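Local atomic coordinates of extracellular endo-alpha-(1->5)-L-arabinanase 1 (Bacillus subtilis, PDB entry 1UV4), a protein that cleaves internal alpha-1,5-arabinofuranosidic linkages in linear arabinan and branched sugar beet arabinan, a key step in the complete breakdown of plant cell walls. Residues A[137-140]-A[141-145]; A[271-275]-A[276-280]. One frame throughout, in Å; residues are numbered along the deposited sequence.

Overall arrangement
Both contacts are local turns that join neighbouring antiparallel strands of one chain, a family 43 glycoside hydrolase built as a five-bladed beta-propeller. Contact 1 comes first along the chain and closes the hairpin of strands 135-138 and 144-148; contact 2, much later, joins strand 263-270 to strand 276-283. Each lies in a different sheet, and the second sheet also takes in the N-terminal strand 4-8. Their centres are 34 Å apart, on opposite sides of the chain's centre, with nearest atoms about 18 Å apart, so they do not touch. Each turn thus belongs to a different blade; Asp-139 accepts bonds from its turn and an indole, whereas Asp-273 forms a salt bridge with the following strand.

Contact 1. Residues A[137-140]-A[141-145]; sequences TFDK and DGNPW
Asp-139 and Trp-145 meet through an indole-to-carboxylate hydrogen bond, NE1 of Trp-145 lying 2.9 Å from OD2 of Asp-139. The oxygen lies near the ring plane, at the indole edge, and is approached on its anti side, tilted 32° out of the carboxylate plane, while the carboxylate is turned 62° against the ring. The other oxygen faces back into the turn: OD1 of Asp-139 takes the backbone N of Asn-143 at 3.0 Å, from above the carboxylate plane, and receives a weak, bent bond from the N of Asp-141. With CG set between its own backbone N and carbonyl carbon (chi1 65°), Asp-139 holds its carboxylate over the loop. A water that donates to OD2 of Asp-139 and accepts from ND2 of Asn-143 adds a further link, so the carboxylate is fixed from several directions.

Around this hub the backbone closes a type I turn from Asp-139 to Gly-142, with N of Gly-142 2.8 Å from O of Asp-139; Gly-142 itself has the positive phi that glycine accommodates readily. Asp-139 N also binds Asn-143 O, and Thr-137 and Trp-145 form a hydrogen-bonded antiparallel pair. On the other face of the sheet, CE1 of Phe-138 lies 4.0 Å from CB of Pro-144, and Tyr-81 of strand 74-81 meets the Phe-138 ring. At the exposed tip, NZ of Lys-140 bridges to OD1 of Asp-141. Thr-137, two residues beyond calcium ligand Glu-135, binds Leu-189 O through OG1. This is a 3:5 beta hairpin, type I turn plus G1 bulge, joining strands 135-138 and 144-148 of one blade.

Contact 2. Residues A[271-275]-A[276-280]; sequences ANDNG and IPKLL
A type I' beta turn, Asp-273 to Ile-276, leads the chain from the loop after strand 263-270 into strand 276-283. Its closing bond runs from N of Ile-276 to O of Asp-273, 3.1 Å long and fairly straight at 162°. Asn-274 and Gly-275 occupy the two central positions, both with positive phi, as this turn requires.

The side chain of Ile-276 folds back over the turn: CG1 lies 3.2 Å from O of Asp-273, and CD1 packs first on that same carbonyl O of Asp-273, at 3.3 Å, then near OD1 of Asp-273 (3.7 Å) and CB of Asn-274 (4.0 Å).

The second carboxylate oxygen makes the charged link. OD2 of Asp-273 accepts a hydrogen bond from NZ of Lys-278, 2.9 Å away, through its anti lone pair, in a salt bridge between side chains that cross at about a right angle. With CG of Asp-273 anti to the backbone N (chi1 -178°), OD2 comes within reach of Lys-278 NZ, while bends at chi2 and chi4 curl the lysine back to meet it. A weak, long ion pair to Asp-270 gives the ammonium a second carboxylate.

Beyond the turn, strand 276-283 runs between strands 263-270 and 4-8: Lys-278 pairs by backbone with Ala-268, and Leu-279 with Ser-8, while the Lys-278 side chain touches Trp-250 of strand 250-259.

Contact 1. Residues A[137-140]-A[141-145]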
# COMPACT_ATOMS: atom_id res chain seq x y z
N THR A 137 6.96 4.23 6.28
CA THR A 137 8.06 4.92 5.65
C THR A 137 8.99 5.48 6.72
O THR A 137 8.71 5.40 7.91
CB THR A 137 7.51 6.00 4.70
OG1 THR A 137 8.58 6.58 3.94
CG2 THR A 137 6.88 7.13 5.43
N PHE A 138 10.11 5.97 6.26
CA PHE A 138 11.15 6.51 7.14
C PHE A 138 11.54 7.88 6.68
O PHE A 138 11.71 8.14 5.47
CB PHE A 138 12.35 5.58 7.22
CG PHE A 138 11.97 4.22 7.70
CD1 PHE A 138 11.91 3.93 9.06
CD2 PHE A 138 11.57 3.25 6.79
CE1 PHE A 138 11.51 2.70 9.49
CE2 PHE A 138 11.16 2.04 7.23
CZ PHE A 138 11.12 1.76 8.56
N ASP A 139 11.69 8.78 7.66
CA ASP A 139 12.04 10.15 7.32
C ASP A 139 13.56 10.30 7.16
O ASP A 139 14.32 9.31 7.21
CB ASP A 139 11.43 11.14 8.34
CG ASP A 139 11.99 10.99 9.75
OD1 ASP A 139 13.12 10.49 9.94
OD2 ASP A 139 11.39 11.40 10.76
N LYS A 140 14.02 11.51 6.89
CA LYS A 140 15.43 11.72 6.67
C LYS A 140 16.35 11.34 7.82
O LYS A 140 17.56 11.11 7.63
CB LYS A 140 15.71 13.18 6.26
CG LYS A 140 15.56 14.16 7.36
CD LYS A 140 16.21 15.51 7.02
CE LYS A 140 17.68 15.59 7.47
NZ LYS A 140 18.01 15.66 8.99
N ASP A 141 15.80 11.29 9.04
CA ASP A 141 16.51 10.81 10.22
C ASP A 141 16.30 9.35 10.49
O ASP A 141 16.69 8.88 11.54
CB ASP A 141 16.04 11.57 11.46
CG ASP A 141 16.22 13.04 11.33
OD1 ASP A 141 17.24 13.45 10.76
OD2 ASP A 141 15.35 13.84 11.75
N GLY A 142 15.75 8.63 9.53
CA GLY A 142 15.51 7.21 9.68
C GLY A 142 14.40 6.79 10.60
O GLY A 142 14.27 5.62 10.89
N ASN A 143 13.58 7.73 11.03
CA ASN A 143 12.51 7.43 11.95
C ASN A 143 11.16 7.17 11.27
O ASN A 143 10.86 7.74 10.24
CB ASN A 143 12.40 8.55 12.95
CG ASN A 143 13.66 8.69 13.78
OD1 ASN A 143 14.33 7.70 14.17
ND2 ASN A 143 14.00 9.93 14.08
N PRO A 144 10.38 6.25 11.84
CA PRO A 144 9.18 5.76 11.18
C PRO A 144 7.95 6.68 11.19
O PRO A 144 7.65 7.30 12.22
CB PRO A 144 8.89 4.46 11.95
CG PRO A 144 9.38 4.74 13.36
CD PRO A 144 10.61 5.56 13.12
N TRP A 145 7.21 6.63 10.10
CA TRP A 145 5.94 7.30 9.91
C TRP A 145 5.03 6.34 9.15
O TRP A 145 5.48 5.44 8.44
CB TRP A 145 6.12 8.56 9.04
CG TRP A 145 6.87 9.69 9.65
CD1 TRP A 145 8.18 9.74 9.94
CD2 TRP A 145 6.33 10.98 9.97
NE1 TRP A 145 8.51 10.97 10.46
CE2 TRP A 145 7.38 11.76 10.47
CE3 TRP A 145 5.04 11.56 9.88
CZ2 TRP A 145 7.20 13.08 10.91
CZ3 TRP A 145 4.88 12.88 10.27
CH2 TRP A 145 5.96 13.61 10.80
O HOH W 1 12.46 12.02 13.05

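Contact 2. Residues A[271-275]-A[276-280]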
# COMPACT_ATOMS: atom_id res chain seq x y z
N ALA A 271 -5.83 -8.06 -19.62
CA ALA A 271 -6.83 -8.18 -20.67
C ALA A 271 -6.70 -9.47 -21.48
O ALA A 271 -7.59 -9.84 -22.23
CB ALA A 271 -6.79 -6.98 -21.63
N ASN A 272 -5.56 -10.15 -21.35
CA ASN A 272 -5.36 -11.46 -21.96
C ASN A 272 -5.57 -12.64 -21.00
O ASN A 272 -5.34 -13.80 -21.38
CB ASN A 272 -3.93 -11.52 -22.55
CG ASN A 272 -3.74 -12.69 -23.51
OD1 ASN A 272 -4.63 -12.91 -24.47
ND2 ASN A 272 -2.72 -13.44 -23.32
N ASP A 273 -5.97 -12.37 -19.76
CA ASP A 273 -6.25 -13.43 -18.80
C ASP A 273 -7.34 -13.03 -17.82
O ASP A 273 -7.12 -12.84 -16.62
CB ASP A 273 -4.98 -13.86 -18.10
CG ASP A 273 -5.20 -14.98 -17.12
OD1 ASP A 273 -6.17 -15.77 -17.30
OD2 ASP A 273 -4.40 -15.15 -16.20
N ASN A 274 -8.53 -12.89 -18.39
CA ASN A 274 -9.79 -12.75 -17.66
C ASN A 274 -9.82 -11.55 -16.73
O ASN A 274 -10.58 -11.54 -15.76
CB ASN A 274 -10.13 -14.04 -16.91
CG ASN A 274 -10.68 -15.11 -17.81
OD1 ASN A 274 -11.30 -14.75 -18.88
ND2 ASN A 274 -10.52 -16.35 -17.49
N GLY A 275 -9.05 -10.52 -17.05
CA GLY A 275 -8.99 -9.33 -16.22
C GLY A 275 -8.48 -9.55 -14.83
O GLY A 275 -8.79 -8.79 -13.92
N ILE A 276 -7.70 -10.60 -14.63
CA ILE A 276 -7.17 -10.98 -13.31
C ILE A 276 -6.02 -10.01 -12.97
O ILE A 276 -5.21 -9.70 -13.82
CB ILE A 276 -6.66 -12.44 -13.33
CG1 ILE A 276 -7.83 -13.43 -13.51
CG2 ILE A 276 -5.80 -12.78 -12.10
CD1 ILE A 276 -7.43 -14.79 -14.01
N PRO A 277 -5.96 -9.48 -11.74
CA PRO A 277 -4.83 -8.63 -11.35
C PRO A 277 -3.58 -9.51 -11.09
O PRO A 277 -3.61 -10.49 -10.35
CB PRO A 277 -5.29 -7.99 -10.04
CG PRO A 277 -6.22 -8.98 -9.42
CD PRO A 277 -6.89 -9.65 -10.60
N LYS A 278 -2.49 -9.08 -11.70
CA LYS A 278 -1.19 -9.71 -11.56
C LYS A 278 -0.20 -8.70 -10.99
O LYS A 278 -0.37 -7.48 -11.09
CB LYS A 278 -0.69 -10.20 -12.91
CG LYS A 278 -1.70 -11.04 -13.71
CD LYS A 278 -2.00 -12.36 -13.01
CE LYS A 278 -2.72 -13.43 -13.94
NZ LYS A 278 -2.16 -13.47 -15.32
N LEU A 279 0.89 -9.25 -10.45
CA LEU A 279 2.04 -8.48 -9.94
C LEU A 279 2.98 -8.11 -11.08
O LEU A 279 3.54 -8.99 -11.71
CB LEU A 279 2.77 -9.31 -8.91
CG LEU A 279 4.05 -8.75 -8.33
CD1 LEU A 279 3.84 -7.44 -7.65
CD2 LEU A 279 4.64 -9.72 -7.32
N LEU A 280 3.15 -6.80 -11.31
CA LEU A 280 4.07 -6.27 -12.32
C LEU A 280 5.16 -5.52 -11.57
O LEU A 280 4.93 -4.83 -10.58
CB LEU A 280 3.39 -5.34 -13.29
CG LEU A 280 2.61 -5.97 -14.42
CD1 LEU A 280 1.47 -6.82 -14.00
CD2 LEU A 280 2.11 -4.88 -15.38